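Local coordinates for ribonucleoside triphosphate reductase (Lactobacillus leichmannii, PDB 1L1L), which catalyses the reduction of ribonucleoside triphosphates to deoxyribonucleoside triphosphates as a B12-dependent, allosterically regulated class II enzyme that works as a monomer, at residues 83-88 / 444-449; 336-341 / 371-376; 364-369 / 376-381; 422-427 / 437-442. All blocks are in the same frame, centred on the assembly; numbering follows the deposited sequence.

Overall arrangement
Interactions 1, 3 and 4 are buried and mainly apolar, interaction 1 with an arginine's guanidinium beside the leucine, whereas interaction 2 lies at the surface and is polar. Interactions 1 and 4 share helix 436-450: it meets helix 72-90 in the first and the preceding strand, 421-424, in the second, with centres 9 Å apart and Y446 touching F422. Interactions 2 and 3 share helix 363-373 and residue P376. Interaction 3 seats the body of that helix on strand 377-380, while interaction 2 engages its last turn through amides and a carboxylate. The centres of interactions 1 and 2 are about 42 Å apart, on opposite sides of the chain's centre.

Interaction 1. Residues 83-88 / 444-449; sequences ERLYKL and ARYAKR
L85 and Y446 have the nearest CA atoms, 8.7 Å apart, of segments 83-88 and 444-449, which lie on helices 72-90 and 436-450. One methyl of L85 does the bridging. The CG of L85 lies anti to the backbone N (chi1 -156°), and its CD2 enters the angle between two side chains of the other helix. CD2 meets CD2 of Y446 at 3.8 Å, reaching the phenol ring at its edge and in its plane, with the two side chains crossing at about a right angle. It also lies 3.8 Å from NH2 of R449, near the plane of the guanidinium and at its rim. The arginine reaches it through a bend at chi3 (-68°) and arrives from the direction opposite to L85. The carbonyl O of R445, one turn back, lies over a face of the same guanidinium. Polar ends are served from outside the pair: the hydroxyl of Y446 bonds N100, NE of R449 bonds N59, and E81, from the same helix as L85, forms salt bridges with both R445 and R449. Only 102 Å² is buried between the two segments, all of it without a hydrogen bond across. The contact is thus small: a methyl against a ring edge, with a guanidinium alongside whose polar atoms are engaged by N59 and E81.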
loop_
_atom_site.group_PDB
_atom_site.type_symbol
_atom_site.label_atom_id
_atom_site.label_comp_id
_atom_site.label_asym_id
_atom_site.label_seq_id
_atom_site.Cartn_x
_atom_site.Cartn_y
_atom_site.Cartn_z
ATOM N N GLU A 83 11.649 -15.677 19.089
ATOM C CA GLU A 83 12.556 -14.877 19.890
ATOM C C GLU A 83 13.567 -14.182 18.988
ATOM O O GLU A 83 13.938 -13.042 19.238
ATOM C CB GLU A 83 13.272 -15.757 20.931
ATOM C CG GLU A 83 12.321 -16.461 21.869
ATOM C CD GLU A 83 13.046 -17.196 22.988
ATOM O OE1 GLU A 83 14.190 -17.647 22.744
ATOM O OE2 GLU A 83 12.461 -17.323 24.091
ATOM N N ARG A 84 14.014 -14.865 17.937
ATOM C CA ARG A 84 14.959 -14.260 16.998
ATOM C C ARG A 84 14.221 -13.134 16.263
ATOM O O ARG A 84 14.741 -12.033 16.069
ATOM C CB ARG A 84 15.426 -15.286 15.964
ATOM C CG ARG A 84 16.521 -16.239 16.407
ATOM C CD ARG A 84 16.851 -17.194 15.256
ATOM N NE ARG A 84 15.840 -18.241 15.130
ATOM C CZ ARG A 84 15.700 -19.032 14.068
ATOM N NH1 ARG A 84 16.505 -18.896 13.019
ATOM N NH2 ARG A 84 14.761 -19.970 14.066
ATOM N N LEU A 85 12.996 -13.441 15.861
ATOM C CA LEU A 85 12.166 -12.487 15.140
ATOM C C LEU A 85 12.014 -11.239 16.005
ATOM O O LEU A 85 12.258 -10.130 15.540
ATOM C CB LEU A 85 10.813 -13.126 14.841
ATOM C CG LEU A 85 9.976 -12.611 13.668
ATOM C CD1 LEU A 85 10.814 -12.543 12.401
ATOM C CD2 LEU A 85 8.780 -13.538 13.483
ATOM N N TYR A 86 11.645 -11.424 17.272
ATOM C CA TYR A 86 11.487 -10.291 18.169
ATOM C C TYR A 86 12.760 -9.457 18.251
ATOM O O TYR A 86 12.704 -8.226 18.203
ATOM C CB TYR A 86 11.091 -10.762 19.572
ATOM C CG TYR A 86 10.830 -9.626 20.535
ATOM C CD1 TYR A 86 11.873 -8.847 21.037
ATOM C CD2 TYR A 86 9.531 -9.303 20.909
ATOM C CE1 TYR A 86 11.622 -7.764 21.885
ATOM C CE2 TYR A 86 9.268 -8.233 21.752
ATOM C CZ TYR A 86 10.311 -7.468 22.231
ATOM O OH TYR A 86 10.031 -6.387 23.029
ATOM N N LYS A 87 13.909 -10.118 18.383
ATOM C CA LYS A 87 15.173 -9.398 18.482
ATOM C C LYS A 87 15.492 -8.607 17.211
ATOM O O LYS A 87 16.053 -7.512 17.274
ATOM C CB LYS A 87 16.317 -10.374 18.788
ATOM C CG LYS A 87 17.675 -9.712 18.899
ATOM C CD LYS A 87 18.766 -10.707 19.327
ATOM C CE LYS A 87 20.146 -10.050 19.312
ATOM N NZ LYS A 87 21.255 -10.972 19.727
ATOM N N LEU A 88 15.142 -9.180 16.065
ATOM C CA LEU A 88 15.380 -8.554 14.771
ATOM C C LEU A 88 14.535 -7.296 14.561
ATOM O O LEU A 88 15.056 -6.238 14.194
ATOM C CB LEU A 88 15.069 -9.549 13.651
ATOM C CG LEU A 88 15.162 -9.009 12.225
ATOM C CD1 LEU A 88 16.576 -8.539 11.922
ATOM C CD2 LEU A 88 14.735 -10.102 11.253
ATOM N N ALA A 444 11.344 -14.385 4.950
ATOM C CA ALA A 444 10.581 -15.306 4.112
ATOM C C ALA A 444 9.550 -16.130 4.874
ATOM O O ALA A 444 8.420 -16.312 4.419
ATOM C CB ALA A 444 11.540 -16.225 3.357
ATOM N N ARG A 445 9.928 -16.628 6.045
ATOM C CA ARG A 445 9.020 -17.450 6.834
ATOM C C ARG A 445 7.884 -16.647 7.440
ATOM O O ARG A 445 6.768 -17.162 7.614
ATOM C CB ARG A 445 9.803 -18.169 7.946
ATOM C CG ARG A 445 10.870 -19.141 7.437
ATOM C CD ARG A 445 11.743 -19.676 8.595
ATOM N NE ARG A 445 10.974 -20.489 9.537
ATOM C CZ ARG A 445 10.837 -21.813 9.459
ATOM N NH1 ARG A 445 11.426 -22.494 8.487
ATOM N NH2 ARG A 445 10.088 -22.455 10.344
ATOM N N TYR A 446 8.161 -15.390 7.782
ATOM C CA TYR A 446 7.139 -14.530 8.370
ATOM C C TYR A 446 6.042 -14.400 7.328
ATOM O O TYR A 446 4.878 -14.678 7.593
ATOM C CB TYR A 446 7.722 -13.146 8.693
ATOM C CG TYR A 446 6.742 -12.160 9.307
ATOM C CD1 TYR A 446 5.750 -11.544 8.535
ATOM C CD2 TYR A 446 6.785 -11.869 10.671
ATOM C CE1 TYR A 446 4.822 -10.667 9.116
ATOM C CE2 TYR A 446 5.867 -10.998 11.255
ATOM C CZ TYR A 446 4.890 -10.404 10.478
ATOM O OH TYR A 446 3.976 -9.561 11.080
ATOM N N ALA A 447 6.449 -14.003 6.129
ATOM C CA ALA A 447 5.516 -13.814 5.018
ATOM C C ALA A 447 4.765 -15.102 4.703
ATOM O O ALA A 447 3.536 -15.109 4.597
ATOM C CB ALA A 447 6.275 -13.333 3.786
ATOM N N LYS A 448 5.509 -16.194 4.560
ATOM C CA LYS A 448 4.905 -17.480 4.249
ATOM C C LYS A 448 3.759 -17.795 5.200
ATOM O O LYS A 448 2.726 -18.322 4.789
ATOM C CB LYS A 448 5.947 -18.596 4.335
ATOM C CG LYS A 448 5.520 -19.866 3.624
ATOM C CD LYS A 448 5.697 -19.708 2.116
ATOM C CE LYS A 448 5.152 -20.902 1.362
ATOM N NZ LYS A 448 5.618 -20.896 -0.046
ATOM N N ARG A 449 3.942 -17.485 6.479
ATOM C CA ARG A 449 2.902 -17.758 7.456
ATOM C C ARG A 449 1.639 -16.937 7.213
ATOM O O ARG A 449 0.520 -17.454 7.305
ATOM C CB ARG A 449 3.429 -17.537 8.875
ATOM C CG ARG A 449 4.219 -18.753 9.430
ATOM C CD ARG A 449 4.431 -18.651 10.952
ATOM N NE ARG A 449 5.328 -17.554 11.323
ATOM C CZ ARG A 449 6.645 -17.565 11.162
ATOM N NH1 ARG A 449 7.253 -18.624 10.633
ATOM N NH2 ARG A 449 7.363 -16.512 11.529
#

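Interaction 2. Residues 336-341 / 371-376; sequences MKQDQE and RENGEP
The turn leading into helix 340-347 meets the last turn of helix 363-373 at the protein surface, where Q338 faces E372 and N373. The amide of Q338 points its NE2 almost straight at E372 OE2, with an N-H...O angle of 176°, but the separation of 3.4 Å makes this a weak hydrogen bond. OE1 of E372 is almost as near to NE2, at 3.5 Å. Amide and carboxylate planes are inclined by 45°. Nearer the backbone, the aliphatic part of Q338 takes the second contact: its CG lies 3.8 Å from ND2 of N373. That same ND2 also gives a hydrogen bond of 3.2 Å to E372 OE2, approaching from above the carboxylate plane, so two amide groups converge on one carboxylate oxygen. The asparagine is set by its first torsion (chi1 53°), which places CG between the backbone N and the carbonyl carbon. From there its OD1 accepts the backbone N of E375 at 2.8 Å, in the carbonyl plane, while ND2 is turned toward E372. Within segment 336-341, Q340 NE2 bonds the carbonyl O of Q338 at 3.1 Å, and D339 caps helix 340-347 by accepting the N of K342. The ammonium of K337 stays 5.1 Å (NZ to OE2) from the carboxylate of E375 and bonds the carbonyl O of S350 instead. N373 thus forms an Asx turn, followed by G374 with positive phi and a cis peptide before P376, which turns the chain from helix 363-373 into strand 377-380 of the alpha-beta barrel.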
loop_
_atom_site.group_PDB
_atom_site.type_symbol
_atom_site.label_atom_id
_atom_site.label_comp_id
_atom_site.label_asym_id
_atom_site.label_seq_id
_atom_site.Cartn_x
_atom_site.Cartn_y
_atom_site.Cartn_z
ATOM N N MET A 336 -9.038 10.666 -18.757
ATOM C CA MET A 336 -10.059 10.932 -17.749
ATOM C C MET A 336 -9.670 11.818 -16.572
ATOM O O MET A 336 -10.475 12.649 -16.140
ATOM C CB MET A 336 -10.678 9.623 -17.262
ATOM C CG MET A 336 -9.847 8.804 -16.276
ATOM S SD MET A 336 -10.786 7.333 -15.853
ATOM C CE MET A 336 -11.866 7.968 -14.551
ATOM N N LYS A 337 -8.445 11.691 -16.059
ATOM C CA LYS A 337 -8.038 12.518 -14.928
ATOM C C LYS A 337 -7.656 13.951 -15.292
ATOM O O LYS A 337 -7.362 14.763 -14.416
ATOM C CB LYS A 337 -6.877 11.862 -14.152
ATOM C CG LYS A 337 -7.282 10.642 -13.332
ATOM C CD LYS A 337 -6.105 10.092 -12.512
ATOM C CE LYS A 337 -5.554 11.114 -11.530
ATOM N NZ LYS A 337 -4.533 10.518 -10.612
ATOM N N GLN A 338 -7.662 14.277 -16.582
ATOM C CA GLN A 338 -7.312 15.634 -16.986
ATOM C C GLN A 338 -8.522 16.577 -16.886
ATOM O O GLN A 338 -8.369 17.800 -16.835
ATOM C CB GLN A 338 -6.685 15.614 -18.394
ATOM C CG GLN A 338 -5.190 15.235 -18.347
ATOM C CD GLN A 338 -4.587 14.848 -19.693
ATOM O OE1 GLN A 338 -5.112 13.990 -20.397
ATOM N NE2 GLN A 338 -3.466 15.467 -20.040
ATOM N N ASP A 339 -9.720 16.006 -16.828
ATOM C CA ASP A 339 -10.943 16.799 -16.679
ATOM C C ASP A 339 -10.901 17.389 -15.273
ATOM O O ASP A 339 -11.150 16.685 -14.290
ATOM C CB ASP A 339 -12.178 15.904 -16.847
ATOM C CG ASP A 339 -13.484 16.627 -16.518
ATOM O OD1 ASP A 339 -14.548 16.150 -16.971
ATOM O OD2 ASP A 339 -13.462 17.654 -15.799
ATOM N N GLN A 340 -10.587 18.679 -15.185
ATOM C CA GLN A 340 -10.461 19.370 -13.906
ATOM C C GLN A 340 -11.621 19.223 -12.915
ATOM O O GLN A 340 -11.387 18.920 -11.742
ATOM C CB GLN A 340 -10.171 20.856 -14.151
ATOM C CG GLN A 340 -8.853 21.108 -14.875
ATOM C CD GLN A 340 -7.655 20.549 -14.127
ATOM O OE1 GLN A 340 -7.309 21.014 -13.038
ATOM N NE2 GLN A 340 -7.020 19.539 -14.707
ATOM N N GLU A 341 -12.857 19.434 -13.372
ATOM C CA GLU A 341 -14.026 19.318 -12.497
ATOM C C GLU A 341 -14.176 17.917 -11.906
ATOM O O GLU A 341 -14.361 17.767 -10.694
ATOM C CB GLU A 341 -15.321 19.661 -13.241
ATOM C CG GLU A 341 -16.544 19.557 -12.340
ATOM C CD GLU A 341 -17.824 19.235 -13.086
ATOM O OE1 GLU A 341 -18.344 20.115 -13.810
ATOM O OE2 GLU A 341 -18.311 18.091 -12.946
ATOM N N ARG A 371 4.975 14.202 -18.803
ATOM C CA ARG A 371 5.630 15.499 -18.641
ATOM C C ARG A 371 4.688 16.547 -18.059
ATOM O O ARG A 371 5.125 17.572 -17.543
ATOM C CB ARG A 371 6.184 15.984 -19.983
ATOM C CG ARG A 371 7.166 15.014 -20.605
ATOM C CD ARG A 371 7.660 15.498 -21.955
ATOM N NE ARG A 371 8.427 16.731 -21.844
ATOM C CZ ARG A 371 9.125 17.259 -22.846
ATOM N NH1 ARG A 371 9.147 16.653 -24.026
ATOM N NH2 ARG A 371 9.802 18.389 -22.670
ATOM N N GLU A 372 3.390 16.282 -18.122
ATOM C CA GLU A 372 2.421 17.228 -17.599
ATOM C C GLU A 372 2.023 16.987 -16.151
ATOM O O GLU A 372 2.153 17.874 -15.303
ATOM C CB GLU A 372 1.143 17.217 -18.438
ATOM C CG GLU A 372 0.080 18.154 -17.872
ATOM C CD GLU A 372 -1.250 18.050 -18.580
ATOM O OE1 GLU A 372 -1.285 18.233 -19.815
ATOM O OE2 GLU A 372 -2.267 17.791 -17.900
ATOM N N ASN A 373 1.540 15.779 -15.881
ATOM C CA ASN A 373 1.055 15.431 -14.552
ATOM C C ASN A 373 1.629 14.145 -13.945
ATOM O O ASN A 373 1.188 13.723 -12.877
ATOM C CB ASN A 373 -0.471 15.322 -14.616
ATOM C CG ASN A 373 -0.944 14.388 -15.729
ATOM O OD1 ASN A 373 -0.568 13.216 -15.775
ATOM N ND2 ASN A 373 -1.769 14.911 -16.637
ATOM N N GLY A 374 2.591 13.530 -14.628
ATOM C CA GLY A 374 3.197 12.305 -14.134
ATOM C C GLY A 374 2.382 11.060 -14.439
ATOM O O GLY A 374 2.687 9.959 -13.954
ATOM N N GLU A 375 1.329 11.230 -15.231
ATOM C CA GLU A 375 0.468 10.126 -15.621
ATOM C C GLU A 375 0.392 10.064 -17.147
ATOM O O GLU A 375 0.584 11.070 -17.826
ATOM C CB GLU A 375 -0.944 10.307 -15.048
ATOM C CG GLU A 375 -1.016 10.401 -13.528
ATOM C CD GLU A 375 -0.480 9.163 -12.828
ATOM O OE1 GLU A 375 -0.854 8.042 -13.231
ATOM O OE2 GLU A 375 0.310 9.311 -11.864
ATOM N N PRO A 376 0.111 8.881 -17.702
ATOM C CA PRO A 376 -0.126 7.646 -16.948
ATOM C C PRO A 376 1.138 6.869 -16.587
ATOM O O PRO A 376 2.241 7.178 -17.049
ATOM C CB PRO A 376 -1.000 6.843 -17.892
ATOM C CG PRO A 376 -0.383 7.182 -19.233
ATOM C CD PRO A 376 -0.200 8.688 -19.131
#

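Interaction 3. Residues 364-369 / 376-381; sequences QPIAAG and PGIVNL
A buried contact, apolar in its side chains, between I366 and the pair P376 and I378 seats a crossover helix on the strand that follows it. Helix 363-373 connects strands 350-356 and 377-380, which lie parallel and adjacent in the sheet, as a beta-alpha-beta unit. The branch methyl of I366 carries the contact. Its CG2, anti to the backbone N, reaches CD1 at the end of I378 at 3.9 Å, and the two side chains meet at a slant. I378 arrives by extending along its longer branch (chi2 174°), which takes CD1 from the strand toward the helix. The same CG2 lies more loosely, 4.4 Å from CG of P376. The neighbouring CD of P376 sits 4.2 Å from the carbonyl O of I366 and 4.7 Å from CA of G369. The glycine presents bare backbone here, which lets the proline ring come in close to the helix. Beyond the pair, I366 also packs on V354 of the preceding strand and on F360, and I378 on V356 and on L665 of helix 661-667. Backbone bonds from G377 and V379 to strand 350-356, and from I378 to T675, fix the strand between its neighbours. With 177 Å² buried and no hydrogen bond across, the seam is held by van der Waals contact, moderate in tightness, of branched aliphatic groups and a proline ring; the backbone bonds of G377, I378 and V379 run to neighbouring strands of the sheet.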
loop_
_atom_site.group_PDB
_atom_site.type_symbol
_atom_site.label_atom_id
_atom_site.label_comp_id
_atom_site.label_asym_id
_atom_site.label_seq_id
_atom_site.Cartn_x
_atom_site.Cartn_y
_atom_site.Cartn_z
ATOM N N GLN A 364 5.269 8.051 -27.354
ATOM C CA GLN A 364 5.173 9.471 -27.638
ATOM C C GLN A 364 4.052 10.169 -26.842
ATOM O O GLN A 364 4.302 11.120 -26.092
ATOM C CB GLN A 364 4.984 9.655 -29.144
ATOM C CG GLN A 364 4.993 11.085 -29.623
ATOM C CD GLN A 364 5.087 11.166 -31.137
ATOM O OE1 GLN A 364 6.169 11.015 -31.711
ATOM N NE2 GLN A 364 3.952 11.382 -31.793
ATOM N N PRO A 365 2.802 9.707 -26.989
ATOM C CA PRO A 365 1.736 10.372 -26.234
ATOM C C PRO A 365 1.828 10.105 -24.724
ATOM O O PRO A 365 1.474 10.954 -23.908
ATOM C CB PRO A 365 0.468 9.810 -26.875
ATOM C CG PRO A 365 0.882 8.432 -27.283
ATOM C CD PRO A 365 2.260 8.647 -27.857
ATOM N N ILE A 366 2.318 8.929 -24.353
ATOM C CA ILE A 366 2.466 8.591 -22.941
ATOM C C ILE A 366 3.447 9.554 -22.283
ATOM O O ILE A 366 3.221 10.041 -21.171
ATOM C CB ILE A 366 2.970 7.139 -22.780
ATOM C CG1 ILE A 366 1.846 6.171 -23.161
ATOM C CG2 ILE A 366 3.459 6.894 -21.343
ATOM C CD1 ILE A 366 2.260 4.716 -23.182
ATOM N N ALA A 367 4.540 9.830 -22.983
ATOM C CA ALA A 367 5.565 10.736 -22.487
ATOM C C ALA A 367 5.010 12.145 -22.347
ATOM O O ALA A 367 5.371 12.868 -21.422
ATOM C CB ALA A 367 6.764 10.739 -23.431
ATOM N N ALA A 368 4.132 12.536 -23.267
ATOM C CA ALA A 368 3.545 13.873 -23.219
ATOM C C ALA A 368 2.706 13.994 -21.950
ATOM O O ALA A 368 2.771 15.005 -21.242
ATOM C CB ALA A 368 2.678 14.120 -24.462
ATOM N N GLY A 369 1.923 12.958 -21.663
ATOM C CA GLY A 369 1.105 12.966 -20.459
ATOM C C GLY A 369 1.982 13.059 -19.214
ATOM O O GLY A 369 1.764 13.899 -18.340
ATOM N N PRO A 376 0.111 8.881 -17.702
ATOM C CA PRO A 376 -0.126 7.646 -16.948
ATOM C C PRO A 376 1.138 6.869 -16.587
ATOM O O PRO A 376 2.241 7.178 -17.049
ATOM C CB PRO A 376 -1.000 6.843 -17.892
ATOM C CG PRO A 376 -0.383 7.182 -19.233
ATOM C CD PRO A 376 -0.200 8.688 -19.131
ATOM N N GLY A 377 0.948 5.853 -15.748
ATOM C CA GLY A 377 2.040 4.991 -15.374
ATOM C C GLY A 377 1.974 3.850 -16.364
ATOM O O GLY A 377 1.032 3.767 -17.161
ATOM N N ILE A 378 2.947 2.952 -16.310
ATOM C CA ILE A 378 2.980 1.837 -17.224
ATOM C C ILE A 378 3.162 0.497 -16.526
ATOM O O ILE A 378 3.878 0.397 -15.533
ATOM C CB ILE A 378 4.124 2.012 -18.234
ATOM C CG1 ILE A 378 3.902 3.282 -19.058
ATOM C CG2 ILE A 378 4.217 0.805 -19.118
ATOM C CD1 ILE A 378 5.062 3.599 -19.970
ATOM N N VAL A 379 2.504 -0.528 -17.053
ATOM C CA VAL A 379 2.628 -1.872 -16.520
ATOM C C VAL A 379 2.824 -2.827 -17.689
ATOM O O VAL A 379 1.954 -2.941 -18.558
ATOM C CB VAL A 379 1.380 -2.286 -15.728
ATOM C CG1 VAL A 379 1.510 -3.726 -15.272
ATOM C CG2 VAL A 379 1.201 -1.364 -14.541
ATOM N N ASN A 380 3.970 -3.499 -17.723
ATOM C CA ASN A 380 4.254 -4.447 -18.792
ATOM C C ASN A 380 3.821 -5.841 -18.343
ATOM O O ASN A 380 4.577 -6.551 -17.660
ATOM C CB ASN A 380 5.748 -4.445 -19.134
ATOM C CG ASN A 380 6.051 -5.224 -20.401
ATOM O OD1 ASN A 380 5.519 -6.308 -20.613
ATOM N ND2 ASN A 380 6.916 -4.676 -21.244
ATOM N N LEU A 381 2.601 -6.221 -18.716
ATOM C CA LEU A 381 2.044 -7.521 -18.347
ATOM C C LEU A 381 2.816 -8.670 -19.000
ATOM O O LEU A 381 2.927 -9.765 -18.439
ATOM C CB LEU A 381 0.560 -7.577 -18.742
ATOM C CG LEU A 381 -0.353 -6.616 -17.965
ATOM C CD1 LEU A 381 -1.758 -6.614 -18.556
ATOM C CD2 LEU A 381 -0.389 -7.045 -16.500
#

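Interaction 4. Residues 422-427 / 437-442; sequences FEVFPL and QEVFAL
V424, F440 and V439 supply most of the 190 Å² buried here, as strand 421-424 leans on the helix that begins a dozen residues later. V424 is the hub: its CA is 7.5 Å from that of F440, and its CG1 lies between the two helix side chains, 3.6 Å from F440 CZ and 3.7 Å from V439 CG1. The phenyl ring reaches it because CG of F440 is anti to its own carbonyl carbon (chi1 -76°), which swings the far end of the ring toward the strand. There the ring also touches the branching carbon, with V424 CB 3.8 Å from CE2 of F440, so the valine meets the CZ end of the ring at an oblique angle with more than a single methyl. V439 comes from the position just before F440 and brings its CG1 against both methyls of V424, at 4.1 Å from CG2. Past the end of the strand, P426 adds a lighter touch, its CG 4.4 Å from F440 CZ at the edge of the ring. No hydrogen bond crosses the seam. Strand 421-424 lies between strands 94-96 and 471-474, and A94 of the former also packs on V424. Helix 72-90 brings L88 against V439, helix 512-536 sets L521 and V525 against F440, and the ring of F422 meets Y446 further along helix 436-450.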
loop_
_atom_site.group_PDB
_atom_site.type_symbol
_atom_site.label_atom_id
_atom_site.label_comp_id
_atom_site.label_asym_id
_atom_site.label_seq_id
_atom_site.Cartn_x
_atom_site.Cartn_y
_atom_site.Cartn_z
ATOM N N PHE A 422 7.344 -7.823 3.521
ATOM C CA PHE A 422 8.182 -7.757 4.705
ATOM C C PHE A 422 9.369 -6.926 4.270
ATOM O O PHE A 422 9.936 -7.168 3.211
ATOM C CB PHE A 422 8.652 -9.142 5.122
ATOM C CG PHE A 422 9.224 -9.175 6.500
ATOM C CD1 PHE A 422 8.400 -9.357 7.599
ATOM C CD2 PHE A 422 10.584 -8.977 6.702
ATOM C CE1 PHE A 422 8.923 -9.343 8.897
ATOM C CE2 PHE A 422 11.120 -8.957 8.000
ATOM C CZ PHE A 422 10.280 -9.140 9.090
ATOM N N GLU A 423 9.747 -5.942 5.077
ATOM C CA GLU A 423 10.856 -5.079 4.709
ATOM C C GLU A 423 12.126 -5.259 5.542
ATOM O O GLU A 423 12.087 -5.332 6.774
ATOM C CB GLU A 423 10.409 -3.619 4.760
ATOM C CG GLU A 423 11.316 -2.684 3.993
ATOM C CD GLU A 423 10.542 -1.566 3.307
ATOM O OE1 GLU A 423 9.802 -0.844 4.008
ATOM O OE2 GLU A 423 10.678 -1.408 2.073
ATOM N N VAL A 424 13.244 -5.329 4.836
ATOM C CA VAL A 424 14.548 -5.488 5.447
ATOM C C VAL A 424 15.436 -4.293 5.107
ATOM O O VAL A 424 15.416 -3.770 3.986
ATOM C CB VAL A 424 15.211 -6.796 4.968
ATOM C CG1 VAL A 424 16.624 -6.925 5.558
ATOM C CG2 VAL A 424 14.352 -7.982 5.394
ATOM N N PHE A 425 16.183 -3.834 6.105
ATOM C CA PHE A 425 17.096 -2.714 5.942
ATOM C C PHE A 425 18.501 -3.302 6.119
ATOM O O PHE A 425 19.021 -3.371 7.239
ATOM C CB PHE A 425 16.842 -1.653 7.017
ATOM C CG PHE A 425 15.419 -1.157 7.074
ATOM C CD1 PHE A 425 14.837 -0.528 5.979
ATOM C CD2 PHE A 425 14.670 -1.297 8.238
ATOM C CE1 PHE A 425 13.517 -0.041 6.049
ATOM C CE2 PHE A 425 13.361 -0.821 8.319
ATOM C CZ PHE A 425 12.782 -0.189 7.217
ATOM N N PRO A 426 19.118 -3.752 5.017
ATOM C CA PRO A 426 20.459 -4.351 5.000
ATOM C C PRO A 426 21.513 -3.664 5.872
ATOM O O PRO A 426 22.133 -4.311 6.719
ATOM C CB PRO A 426 20.823 -4.332 3.517
ATOM C CG PRO A 426 19.503 -4.610 2.866
ATOM C CD PRO A 426 18.529 -3.745 3.662
ATOM N N LEU A 427 21.727 -2.369 5.662
ATOM C CA LEU A 427 22.721 -1.642 6.445
ATOM C C LEU A 427 22.465 -1.738 7.946
ATOM O O LEU A 427 23.374 -2.055 8.724
ATOM C CB LEU A 427 22.766 -0.171 6.025
ATOM C CG LEU A 427 23.900 0.664 6.626
ATOM C CD1 LEU A 427 25.245 -0.005 6.345
ATOM C CD2 LEU A 427 23.872 2.068 6.031
ATOM N N GLN A 437 21.894 -13.239 5.420
ATOM C CA GLN A 437 21.308 -14.488 4.954
ATOM C C GLN A 437 20.264 -14.987 5.959
ATOM O O GLN A 437 19.199 -15.462 5.566
ATOM C CB GLN A 437 22.412 -15.536 4.747
ATOM C CG GLN A 437 21.923 -16.906 4.282
ATOM C CD GLN A 437 21.006 -17.579 5.295
ATOM O OE1 GLN A 437 21.389 -17.796 6.450
ATOM N NE2 GLN A 437 19.786 -17.904 4.868
ATOM N N GLU A 438 20.555 -14.881 7.253
ATOM C CA GLU A 438 19.601 -15.332 8.273
ATOM C C GLU A 438 18.416 -14.372 8.419
ATOM O O GLU A 438 17.309 -14.780 8.768
ATOM C CB GLU A 438 20.285 -15.494 9.638
ATOM C CG GLU A 438 19.298 -15.536 10.806
ATOM C CD GLU A 438 19.943 -15.886 12.142
ATOM O OE1 GLU A 438 21.084 -15.447 12.396
ATOM O OE2 GLU A 438 19.293 -16.592 12.943
ATOM N N VAL A 439 18.657 -13.094 8.159
ATOM C CA VAL A 439 17.598 -12.103 8.268
ATOM C C VAL A 439 16.568 -12.376 7.180
ATOM O O VAL A 439 15.370 -12.441 7.449
ATOM C CB VAL A 439 18.160 -10.674 8.105
ATOM C CG1 VAL A 439 17.021 -9.658 7.997
ATOM C CG2 VAL A 439 19.049 -10.337 9.296
ATOM N N PHE A 440 17.039 -12.553 5.954
ATOM C CA PHE A 440 16.120 -12.800 4.852
ATOM C C PHE A 440 15.378 -14.113 4.971
ATOM O O PHE A 440 14.282 -14.263 4.428
ATOM C CB PHE A 440 16.849 -12.690 3.514
ATOM C CG PHE A 440 17.118 -11.269 3.104
ATOM C CD1 PHE A 440 18.325 -10.652 3.418
ATOM C CD2 PHE A 440 16.125 -10.516 2.474
ATOM C CE1 PHE A 440 18.545 -9.305 3.117
ATOM C CE2 PHE A 440 16.333 -9.177 2.173
ATOM C CZ PHE A 440 17.550 -8.563 2.496
ATOM N N ALA A 441 15.955 -15.072 5.687
ATOM C CA ALA A 441 15.282 -16.347 5.862
ATOM C C ALA A 441 14.141 -16.167 6.874
ATOM O O ALA A 441 13.060 -16.731 6.718
ATOM C CB ALA A 441 16.290 -17.420 6.337
ATOM N N LEU A 442 14.368 -15.376 7.921
ATOM C CA LEU A 442 13.308 -15.145 8.900
ATOM C C LEU A 442 12.201 -14.360 8.183
ATOM O O LEU A 442 11.014 -14.594 8.383
ATOM C CB LEU A 442 13.835 -14.329 10.090
ATOM C CG LEU A 442 14.761 -15.067 11.069
ATOM C CD1 LEU A 442 15.496 -14.067 11.959
ATOM C CD2 LEU A 442 13.939 -16.029 11.903
#